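Local coordinates for protein soluble inorganic pyrophosphatase (Toxoplasma gondii, PDB 5WRT) that probably hydrolyses inorganic diphosphate to phosphate as a magnesium-dependent soluble pyrophosphatase, with magnesium held by aspartates in the active site, at residues A[8-12]-A[13-17]; A[25-29]-A[30-34]; A[218-221]-A[222-225]; A[228-231]-A[232-235]. All blocks are in the same frame, centred on the assembly; numbering follows the deposited sequence.

In the fold
From the N terminus, the chain reaches contact 1 first, where 8-12 and 13-17 close the loop between strands 3-7 and 16-20. Contact 2 (25-34) follows in the same small sheet: strand 26-27 pairs with strand 16-20, then leads into the loop before strand 47-53. A long run through the core strands separates it from contact 3 (218-225) in the C-terminal helix 214-232, and contact 4 (228-235) ends that helix at the C terminus. The four lie in series, none nested or crossed. Yet contact 2, early in the chain, touches contact 4 through H31 and W30 against Y228, tying the N-terminal sheet to the last helix.

Contact 1 (A[8-12]-A[13-17]); sequences GTEGE and KDFRV
Two successive beta turns make up the loop between strands 3-7 and 16-20, and T9, D14 and F15 pin it together. T9 begins the first, a type II turn closed by E12 N on T9 O at 3.1 Å, with G11 taking the positive phi this turn needs. E12 then opens a type I turn, in which F15 N bonds to E12 O at 3.2 Å. In the antiparallel hairpin that results, R16 pairs with S7 through backbone bonds, while D14 reaches back across the loop. With its CG lodged between the backbone N and the carbonyl carbon (chi1 64°), D14 presents OD1 to T9 N at 3.1 Å. The bond is nearly straight at the hydrogen (177°), though the N-H approaches OD1 from above the carboxylate plane. G8 CA also makes a C-H...O contact of 3.5 Å with D14 O. F15 is the buried member of this otherwise exposed loop: its CB sits 3.2 Å from T9 O, its ring leans obliquely on E10 with CD1 3.6 Å from E10 CA, and G8 O lies near the plane at the ring edge.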
loop_
_atom_site.group_PDB
_atom_site.type_symbol
_atom_site.label_atom_id
_atom_site.label_comp_id
_atom_site.label_asym_id
_atom_site.label_seq_id
_atom_site.Cartn_x
_atom_site.Cartn_y
_atom_site.Cartn_z
ATOM N N GLY A 8 5.627 -28.374 -9.229
ATOM C CA GLY A 8 5.188 -27.452 -10.251
ATOM C C GLY A 8 6.206 -26.355 -10.504
ATOM O O GLY A 8 7.339 -26.380 -10.015
ATOM N N THR A 9 5.778 -25.368 -11.288
ATOM C CA THR A 9 6.629 -24.255 -11.686
ATOM C C THR A 9 6.100 -22.952 -11.104
ATOM O O THR A 9 4.888 -22.706 -11.110
ATOM C CB THR A 9 6.698 -24.146 -13.219
ATOM O OG1 THR A 9 7.172 -25.381 -13.771
ATOM C CG2 THR A 9 7.625 -23.014 -13.644
ATOM N N GLU A 10 7.015 -22.125 -10.592
ATOM C CA GLU A 10 6.622 -20.925 -9.867
ATOM C C GLU A 10 5.806 -20.011 -10.770
ATOM O O GLU A 10 6.141 -19.807 -11.941
ATOM C CB GLU A 10 7.854 -20.180 -9.348
ATOM C CG GLU A 10 7.525 -19.008 -8.429
ATOM C CD GLU A 10 8.250 -19.080 -7.100
ATOM O OE1 GLU A 10 9.411 -19.539 -7.080
ATOM O OE2 GLU A 10 7.660 -18.682 -6.071
ATOM N N GLY A 11 4.724 -19.463 -10.225
ATOM C CA GLY A 11 3.870 -18.583 -10.991
ATOM C C GLY A 11 2.895 -19.270 -11.918
ATOM O O GLY A 11 2.211 -18.580 -12.686
ATOM N N GLU A 12 2.822 -20.596 -11.904
ATOM C CA GLU A 12 1.956 -21.336 -12.807
ATOM C C GLU A 12 0.890 -22.061 -11.993
ATOM O O GLU A 12 0.979 -22.165 -10.766
ATOM C CB GLU A 12 2.764 -22.330 -13.651
ATOM C CG GLU A 12 4.048 -21.752 -14.234
ATOM C CD GLU A 12 3.809 -20.821 -15.406
ATOM O OE1 GLU A 12 2.733 -20.911 -16.033
ATOM O OE2 GLU A 12 4.698 -19.994 -15.699
ATOM N N LYS A 13 -0.121 -22.587 -12.688
ATOM C CA LYS A 13 -1.265 -23.170 -11.994
ATOM C C LYS A 13 -0.929 -24.479 -11.291
ATOM O O LYS A 13 -1.683 -24.901 -10.406
ATOM C CB LYS A 13 -2.420 -23.393 -12.971
ATOM C CG LYS A 13 -3.251 -22.151 -13.244
ATOM C CD LYS A 13 -4.539 -22.499 -13.972
ATOM C CE LYS A 13 -4.974 -21.371 -14.891
ATOM N NZ LYS A 13 -3.945 -21.062 -15.920
ATOM N N ASP A 14 0.175 -25.131 -11.654
ATOM C CA ASP A 14 0.571 -26.389 -11.034
ATOM C C ASP A 14 1.484 -26.210 -9.827
ATOM O O ASP A 14 1.843 -27.207 -9.191
ATOM C CB ASP A 14 1.253 -27.299 -12.065
ATOM C CG ASP A 14 2.559 -26.724 -12.591
ATOM O OD1 ASP A 14 2.864 -25.547 -12.300
ATOM O OD2 ASP A 14 3.281 -27.454 -13.302
ATOM N N PHE A 15 1.869 -24.981 -9.495
ATOM C CA PHE A 15 2.801 -24.778 -8.397
ATOM C C PHE A 15 2.128 -25.132 -7.078
ATOM O O PHE A 15 0.976 -24.766 -6.831
ATOM C CB PHE A 15 3.300 -23.334 -8.365
ATOM C CG PHE A 15 4.352 -23.081 -7.321
ATOM C CD1 PHE A 15 5.654 -23.510 -7.519
ATOM C CD2 PHE A 15 4.041 -22.426 -6.140
ATOM C CE1 PHE A 15 6.629 -23.284 -6.565
ATOM C CE2 PHE A 15 5.013 -22.199 -5.179
ATOM C CZ PHE A 15 6.308 -22.630 -5.394
ATOM N N ARG A 16 2.859 -25.844 -6.225
ATOM C CA ARG A 16 2.287 -26.354 -4.989
ATOM C C ARG A 16 3.413 -26.651 -4.011
ATOM O O ARG A 16 4.447 -27.202 -4.397
ATOM C CB ARG A 16 1.450 -27.611 -5.271
ATOM C CG ARG A 16 1.256 -28.558 -4.099
ATOM C CD ARG A 16 0.806 -29.936 -4.585
ATOM N NE ARG A 16 -0.431 -29.877 -5.362
ATOM C CZ ARG A 16 -1.556 -30.509 -5.038
ATOM N NH1 ARG A 16 -1.609 -31.257 -3.943
ATOM N NH2 ARG A 16 -2.631 -30.394 -5.810
ATOM N N VAL A 17 3.206 -26.279 -2.751
ATOM C CA VAL A 17 4.175 -26.516 -1.687
ATOM C C VAL A 17 3.523 -27.400 -0.635
ATOM O O VAL A 17 2.481 -27.041 -0.070
ATOM C CB VAL A 17 4.675 -25.203 -1.062
ATOM C CG1 VAL A 17 5.659 -25.494 0.058
ATOM C CG2 VAL A 17 5.312 -24.318 -2.123
#

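Contact 2 (A[25-29]-A[30-34]); sequences ERLSP and WHDIP
The imidazole of H31 has W30 over one face, with W30 CD2 4.1 Å above the plane and offset toward the rim, while S28 comes in obliquely, its OG 3.3 Å from H31 CD2. Y228, in the last helix, meets the W30 indole edge-to-face and hydrogen-bonds H31 ND1 through its hydroxyl; the indole NE1 goes to T99 O. S28 is where the turn is gathered. Its OG stands anti to the backbone N (chi1 172°), swung forward over the following residues, and there accepts both H31 N at 3.2 Å and W30 N at 3.3 Å, with a further hydrogen bond to T70 OG1. D32 N gives its hydrogen to S28 O at 2.9 Å, and I33 N adds a weak bond to the same oxygen. This is an ST motif: a single serine uses hydroxyl and carbonyl together to bend the chain into one helix-like turn as it leaves strand 26-27. The D32 side chain returns to the start of the turn, OD2 accepting S28 N in a bond modelled so short that its exact length is doubtful. The L27 and D32 side chains run antiparallel alongside one another, L27 CD1 3.6 Å from D32 CB. I33 packs on P29, its CD1 3.8 Å from P29 CA, and L19 touches both. S28 thus uses N, O and OG in the turn, and its hydroxyl, which takes two N-H groups and also bonds T70, couples the turn to a neighbouring loop.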
loop_
_atom_site.group_PDB
_atom_site.type_symbol
_atom_site.label_atom_id
_atom_site.label_comp_id
_atom_site.label_asym_id
_atom_site.label_seq_id
_atom_site.Cartn_x
_atom_site.Cartn_y
_atom_site.Cartn_z
ATOM N N GLU A 25 7.385 -38.256 6.400
ATOM C CA GLU A 25 5.941 -38.260 6.575
ATOM C C GLU A 25 5.336 -36.923 6.171
ATOM O O GLU A 25 5.729 -35.874 6.678
ATOM C CB GLU A 25 5.603 -38.537 8.037
ATOM C CG GLU A 25 4.211 -39.069 8.279
ATOM C CD GLU A 25 3.769 -38.918 9.725
ATOM O OE1 GLU A 25 2.625 -39.305 10.040
ATOM O OE2 GLU A 25 4.579 -38.453 10.556
ATOM N N ARG A 26 4.362 -36.963 5.271
ATOM C CA ARG A 26 3.658 -35.750 4.885
ATOM C C ARG A 26 2.729 -35.298 6.009
ATOM O O ARG A 26 2.246 -36.103 6.805
ATOM C CB ARG A 26 2.857 -35.979 3.598
ATOM C CG ARG A 26 3.704 -36.099 2.337
ATOM N N LEU A 27 2.476 -33.993 6.071
ATOM C CA LEU A 27 1.575 -33.477 7.095
ATOM C C LEU A 27 0.989 -32.141 6.655
ATOM O O LEU A 27 1.594 -31.402 5.875
ATOM C CB LEU A 27 2.285 -33.337 8.449
ATOM C CG LEU A 27 3.088 -32.086 8.793
ATOM C CD1 LEU A 27 3.302 -32.007 10.297
ATOM C CD2 LEU A 27 4.419 -32.112 8.084
ATOM N N SER A 28 -0.205 -31.851 7.173
ATOM C CA SER A 28 -0.920 -30.617 6.865
ATOM C C SER A 28 -0.373 -29.463 7.700
ATOM O O SER A 28 -0.309 -29.572 8.928
ATOM C CB SER A 28 -2.414 -30.789 7.131
ATOM O OG SER A 28 -3.107 -29.558 7.014
ATOM N N PRO A 29 0.026 -28.352 7.076
ATOM C CA PRO A 29 0.432 -27.176 7.862
ATOM C C PRO A 29 -0.679 -26.610 8.725
ATOM O O PRO A 29 -0.382 -25.943 9.723
ATOM C CB PRO A 29 0.871 -26.166 6.793
ATOM C CG PRO A 29 0.283 -26.662 5.509
ATOM C CD PRO A 29 0.214 -28.150 5.629
ATOM N N TRP A 30 -1.943 -26.845 8.377
ATOM C CA TRP A 30 -3.056 -26.344 9.173
ATOM C C TRP A 30 -3.445 -27.304 10.290
ATOM O O TRP A 30 -3.733 -26.865 11.408
ATOM C CB TRP A 30 -4.272 -26.076 8.280
ATOM C CG TRP A 30 -5.395 -25.379 8.997
ATOM C CD1 TRP A 30 -5.279 -24.397 9.939
ATOM C CD2 TRP A 30 -6.802 -25.610 8.831
ATOM N NE1 TRP A 30 -6.523 -24.003 10.369
ATOM C CE2 TRP A 30 -7.475 -24.732 9.704
ATOM C CE3 TRP A 30 -7.557 -26.473 8.029
ATOM C CZ2 TRP A 30 -8.866 -24.692 9.798
ATOM C CZ3 TRP A 30 -8.938 -26.431 8.124
ATOM C CH2 TRP A 30 -9.578 -25.547 9.002
ATOM N N HIS A 31 -3.457 -28.607 10.008
ATOM C CA HIS A 31 -3.949 -29.593 10.962
ATOM C C HIS A 31 -2.854 -30.174 11.850
ATOM O O HIS A 31 -3.078 -30.354 13.052
ATOM C CB HIS A 31 -4.647 -30.743 10.233
ATOM C CG HIS A 31 -5.873 -30.339 9.483
ATOM N ND1 HIS A 31 -7.006 -29.864 10.108
ATOM C CD2 HIS A 31 -6.151 -30.356 8.159
ATOM C CE1 HIS A 31 -7.925 -29.595 9.199
ATOM N NE2 HIS A 31 -7.432 -29.884 8.008
ATOM N N ASP A 32 -1.679 -30.486 11.301
ATOM C CA ASP A 32 -0.731 -31.314 12.032
ATOM C C ASP A 32 0.462 -30.554 12.592
ATOM O O ASP A 32 1.256 -31.147 13.324
ATOM C CB ASP A 32 -0.219 -32.440 11.129
ATOM C CG ASP A 32 -1.314 -33.075 10.290
ATOM O OD1 ASP A 32 -2.376 -33.445 10.831
ATOM O OD2 ASP A 32 -1.109 -33.176 9.055
ATOM N N ILE A 33 0.604 -29.269 12.287
ATOM C CA ILE A 33 1.646 -28.447 12.910
ATOM C C ILE A 33 1.116 -27.883 14.220
ATOM O O ILE A 33 0.038 -27.274 14.234
ATOM C CB ILE A 33 2.124 -27.336 11.968
ATOM C CG1 ILE A 33 2.865 -27.947 10.781
ATOM C CG2 ILE A 33 3.027 -26.355 12.705
ATOM C CD1 ILE A 33 3.568 -26.941 9.921
ATOM N N PRO A 34 1.824 -28.063 15.334
ATOM C CA PRO A 34 1.346 -27.502 16.600
ATOM C C PRO A 34 1.365 -25.983 16.565
ATOM O O PRO A 34 2.277 -25.367 16.008
ATOM C CB PRO A 34 2.337 -28.055 17.631
ATOM C CG PRO A 34 3.572 -28.338 16.847
ATOM C CD PRO A 34 3.100 -28.784 15.492
#

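Contact 3 (A[218-221]-A[222-225]); sequences ERVV and YRAH
Y222 folds its ring back over the preceding helical turn, onto E218: E218 O lies over one face of the phenol, 3.1 Å from its plane and toward the rim near CG and CD2. CG of Y222 points anti to the carbonyl carbon (chi1 -63°), which turns the ring toward the N-terminal side of the helix. The same E218 O accepts Y222 N at 3.0 Å, so one oxygen serves the backbone bond and faces the ring. Farther out, a water joins the side chains, donating to E218 OE1 at 2.6 Å and hydrogen-bonded to Y222 OH at 3.0 Å. R40 and L45 also touch the Y222 side chain. These are i-to-i+4 contacts in helix 214-232, the C-terminal helix laid against the beta core of this family I pyrophosphatase fold, with V220 and V221 both resting on L121 of strand 115-125. V221 turns its side chain to that core while its O accepts H225 N at 2.8 Å. Next to it, A224 N goes to V220 O, and the A224 side chain lies about 8 Å from that of D117, a magnesium ligand. R223 lies along V220, and both touch W155 of strand 152-161. R223 N bonds R219 O at 3.0 Å, and its chain, extended at first and then bent at chi3 (55°), brings the guanidinium across V220 at an oblique angle. One face of the guanidinium lies over V220 CA, and NH2 is 4.0 Å from V220 CG2.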
loop_
_atom_site.group_PDB
_atom_site.type_symbol
_atom_site.label_atom_id
_atom_site.label_comp_id
_atom_site.label_asym_id
_atom_site.label_seq_id
_atom_site.Cartn_x
_atom_site.Cartn_y
_atom_site.Cartn_z
ATOM N N GLU A 218 -2.686 -11.947 21.781
ATOM C CA GLU A 218 -2.567 -13.320 22.258
ATOM C C GLU A 218 -3.941 -13.947 22.444
ATOM O O GLU A 218 -4.164 -15.102 22.064
ATOM C CB GLU A 218 -1.790 -13.356 23.575
ATOM C CG GLU A 218 -0.299 -13.084 23.459
ATOM C CD GLU A 218 0.354 -12.896 24.819
ATOM O OE1 GLU A 218 -0.344 -13.070 25.841
ATOM O OE2 GLU A 218 1.559 -12.567 24.868
ATOM N N ARG A 219 -4.883 -13.187 23.012
ATOM C CA ARG A 219 -6.232 -13.702 23.226
ATOM C C ARG A 219 -6.964 -13.929 21.909
ATOM O O ARG A 219 -7.795 -14.840 21.815
ATOM C CB ARG A 219 -7.028 -12.746 24.114
ATOM C CG ARG A 219 -6.638 -12.783 25.586
ATOM C CD ARG A 219 -7.567 -11.909 26.413
ATOM N NE ARG A 219 -7.191 -10.497 26.378
ATOM C CZ ARG A 219 -6.266 -9.948 27.160
ATOM N NH1 ARG A 219 -5.618 -10.690 28.050
ATOM N NH2 ARG A 219 -5.991 -8.655 27.058
ATOM N N VAL A 220 -6.684 -13.111 20.892
ATOM C CA VAL A 220 -7.261 -13.346 19.572
ATOM C C VAL A 220 -6.832 -14.709 19.043
ATOM O O VAL A 220 -7.651 -15.472 18.516
ATOM C CB VAL A 220 -6.868 -12.211 18.607
ATOM C CG1 VAL A 220 -7.114 -12.624 17.162
ATOM C CG2 VAL A 220 -7.632 -10.935 18.939
ATOM N N VAL A 221 -5.549 -15.046 19.196
ATOM C CA VAL A 221 -5.056 -16.336 18.721
ATOM C C VAL A 221 -5.656 -17.478 19.535
ATOM O O VAL A 221 -6.060 -18.505 18.976
ATOM C CB VAL A 221 -3.517 -16.367 18.749
ATOM C CG1 VAL A 221 -3.002 -17.650 18.112
ATOM C CG2 VAL A 221 -2.949 -15.151 18.035
ATOM N N TYR A 222 -5.718 -17.323 20.863
ATOM C CA TYR A 222 -6.306 -18.362 21.707
ATOM C C TYR A 222 -7.736 -18.672 21.284
ATOM O O TYR A 222 -8.106 -19.840 21.114
ATOM C CB TYR A 222 -6.290 -17.941 23.178
ATOM C CG TYR A 222 -4.928 -17.740 23.798
ATOM C CD1 TYR A 222 -3.859 -18.570 23.480
ATOM C CD2 TYR A 222 -4.724 -16.739 24.738
ATOM C CE1 TYR A 222 -2.617 -18.387 24.066
ATOM C CE2 TYR A 222 -3.495 -16.550 25.326
ATOM C CZ TYR A 222 -2.446 -17.373 24.989
ATOM O OH TYR A 222 -1.226 -17.172 25.588
ATOM N N ARG A 223 -8.560 -17.634 21.127
ATOM C CA ARG A 223 -9.963 -17.846 20.785
ATOM C C ARG A 223 -10.108 -18.572 19.453
ATOM O O ARG A 223 -10.921 -19.496 19.329
ATOM C CB ARG A 223 -10.705 -16.511 20.753
ATOM C CG ARG A 223 -12.209 -16.654 20.588
ATOM C CD ARG A 223 -12.917 -15.322 20.752
ATOM N NE ARG A 223 -12.387 -14.305 19.848
ATOM C CZ ARG A 223 -11.820 -13.171 20.250
ATOM N NH1 ARG A 223 -11.709 -12.907 21.545
ATOM N NH2 ARG A 223 -11.364 -12.303 19.357
ATOM N N ALA A 224 -9.324 -18.174 18.448
ATOM C CA ALA A 224 -9.354 -18.877 17.170
ATOM C C ALA A 224 -8.841 -20.302 17.307
ATOM O O ALA A 224 -9.311 -21.201 16.601
ATOM C CB ALA A 224 -8.539 -18.113 16.126
ATOM N N HIS A 225 -7.881 -20.524 18.208
ATOM C CA HIS A 225 -7.403 -21.876 18.472
ATOM C C HIS A 225 -8.514 -22.741 19.053
ATOM O O HIS A 225 -8.651 -23.916 18.692
ATOM C CB HIS A 225 -6.199 -21.826 19.412
ATOM C CG HIS A 225 -5.540 -23.152 19.633
ATOM N ND1 HIS A 225 -5.168 -23.981 18.597
ATOM C CD2 HIS A 225 -5.164 -23.781 20.771
ATOM C CE1 HIS A 225 -4.604 -25.070 19.087
ATOM N NE2 HIS A 225 -4.587 -24.974 20.404
HETATM O O HOH W 1 -0.576 -15.004 27.522
#

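Contact 4 (A[228-231]-A[232-235]); sequences YLRL and LSEE
L232 lays a methyl over the ring of Y228 where helix 214-232 runs out toward the C terminus: its CD1 is 4.1 Å from the ring centroid and 24° off the normal, a CH-pi contact. At the far end of that ring the hydroxyl is satisfied by H31. Three main-chain bonds span i to i+3. L229 O takes L232 N at 2.9 Å, the N-H aimed rather off the oxygen (144°). R230 O accepts S233 N more weakly at 3.3 Å, and L231 N gives a weak bond to Y228 O. S233 settles its own hydroxyl, OG donating to E234 O at 2.7 Å. R230 lies alongside: a bend at chi2 (56°) carries its guanidinium round so that one face turns to S233 OG, with NH1 3.7 Å from S233 CB, a van der Waals contact. L232 CB, meanwhile, lies 3.4 Å from L229 O. The chemistry implies a last helical turn held rather loosely, since two of its three i-to-i+3 bonds are weak. Y228, through its hydroxyl, and L231, whose side chain touches W100, join this end of the helix to the rest of the fold, while L232 covers part of one face of the Y228 ring.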
loop_
_atom_site.group_PDB
_atom_site.type_symbol
_atom_site.label_atom_id
_atom_site.label_comp_id
_atom_site.label_asym_id
_atom_site.label_seq_id
_atom_site.Cartn_x
_atom_site.Cartn_y
_atom_site.Cartn_z
ATOM N N TYR A 228 -11.054 -23.849 16.426
ATOM C CA TYR A 228 -10.562 -24.997 15.671
ATOM C C TYR A 228 -10.696 -26.282 16.479
ATOM O O TYR A 228 -11.211 -27.291 15.985
ATOM C CB TYR A 228 -9.107 -24.771 15.254
ATOM C CG TYR A 228 -8.494 -25.960 14.544
ATOM C CD1 TYR A 228 -8.654 -26.126 13.177
ATOM C CD2 TYR A 228 -7.771 -26.921 15.240
ATOM C CE1 TYR A 228 -8.107 -27.207 12.518
ATOM C CE2 TYR A 228 -7.222 -28.009 14.589
ATOM C CZ TYR A 228 -7.393 -28.147 13.228
ATOM O OH TYR A 228 -6.852 -29.225 12.569
ATOM N N LEU A 229 -10.222 -26.260 17.728
ATOM C CA LEU A 229 -10.263 -27.451 18.572
ATOM C C LEU A 229 -11.691 -27.936 18.792
ATOM O O LEU A 229 -11.936 -29.144 18.884
ATOM C CB LEU A 229 -9.577 -27.169 19.907
ATOM C CG LEU A 229 -8.062 -26.980 19.841
ATOM C CD1 LEU A 229 -7.492 -26.709 21.227
ATOM C CD2 LEU A 229 -7.397 -28.195 19.205
ATOM N N ARG A 230 -12.648 -27.008 18.891
ATOM C CA ARG A 230 -14.041 -27.406 19.071
ATOM C C ARG A 230 -14.546 -28.213 17.882
ATOM O O ARG A 230 -15.396 -29.095 18.048
ATOM C CB ARG A 230 -14.915 -26.172 19.298
ATOM C CG ARG A 230 -16.351 -26.494 19.685
ATOM C CD ARG A 230 -16.393 -27.383 20.922
ATOM N NE ARG A 230 -17.734 -27.894 21.199
ATOM C CZ ARG A 230 -18.270 -28.956 20.604
ATOM N NH1 ARG A 230 -17.583 -29.626 19.685
ATOM N NH2 ARG A 230 -19.496 -29.347 20.922
ATOM N N LEU A 231 -14.035 -27.930 16.680
ATOM C CA LEU A 231 -14.404 -28.712 15.505
ATOM C C LEU A 231 -13.942 -30.157 15.620
ATOM O O LEU A 231 -14.506 -31.036 14.960
ATOM C CB LEU A 231 -13.816 -28.085 14.242
ATOM C CG LEU A 231 -14.474 -26.812 13.711
ATOM C CD1 LEU A 231 -13.813 -26.392 12.408
ATOM C CD2 LEU A 231 -15.970 -27.016 13.519
ATOM N N LEU A 232 -12.927 -30.416 16.443
ATOM C CA LEU A 232 -12.316 -31.730 16.580
ATOM C C LEU A 232 -12.882 -32.531 17.741
ATOM O O LEU A 232 -12.588 -33.724 17.852
ATOM C CB LEU A 232 -10.802 -31.578 16.782
ATOM C CG LEU A 232 -9.860 -31.535 15.580
ATOM C CD1 LEU A 232 -10.189 -30.362 14.684
ATOM C CD2 LEU A 232 -8.426 -31.429 16.075
ATOM N N SER A 233 -13.689 -31.910 18.595
ATOM C CA SER A 233 -14.061 -32.514 19.862
ATOM C C SER A 233 -15.090 -33.625 19.675
ATOM O O SER A 233 -15.827 -33.680 18.685
ATOM C CB SER A 233 -14.619 -31.457 20.814
ATOM O OG SER A 233 -15.371 -32.059 21.854
ATOM N N GLU A 234 -15.121 -34.524 20.652
ATOM C CA GLU A 234 -16.172 -35.514 20.803
ATOM C C GLU A 234 -17.132 -35.066 21.900
ATOM O O GLU A 234 -16.803 -34.219 22.733
ATOM C CB GLU A 234 -15.582 -36.888 21.136
ATOM C CG GLU A 234 -14.312 -37.216 20.364
ATOM C CD GLU A 234 -13.691 -38.536 20.782
ATOM O OE1 GLU A 234 -12.686 -38.943 20.162
ATOM O OE2 GLU A 234 -14.206 -39.167 21.731
ATOM N N GLU A 235 -18.332 -35.644 21.882
ATOM C CA GLU A 235 -19.379 -35.310 22.849
ATOM C C GLU A 235 -19.634 -33.805 22.918
ATOM O O GLU A 235 -20.708 -33.362 23.327
ATOM C CB GLU A 235 -19.018 -35.845 24.240
ATOM C CG GLU A 235 -19.291 -37.331 24.426
ATOM C CD GLU A 235 -18.027 -38.167 24.385
ATOM O OE1 GLU A 235 -17.071 -37.840 25.120
ATOM O OE2 GLU A 235 -17.988 -39.152 23.617
#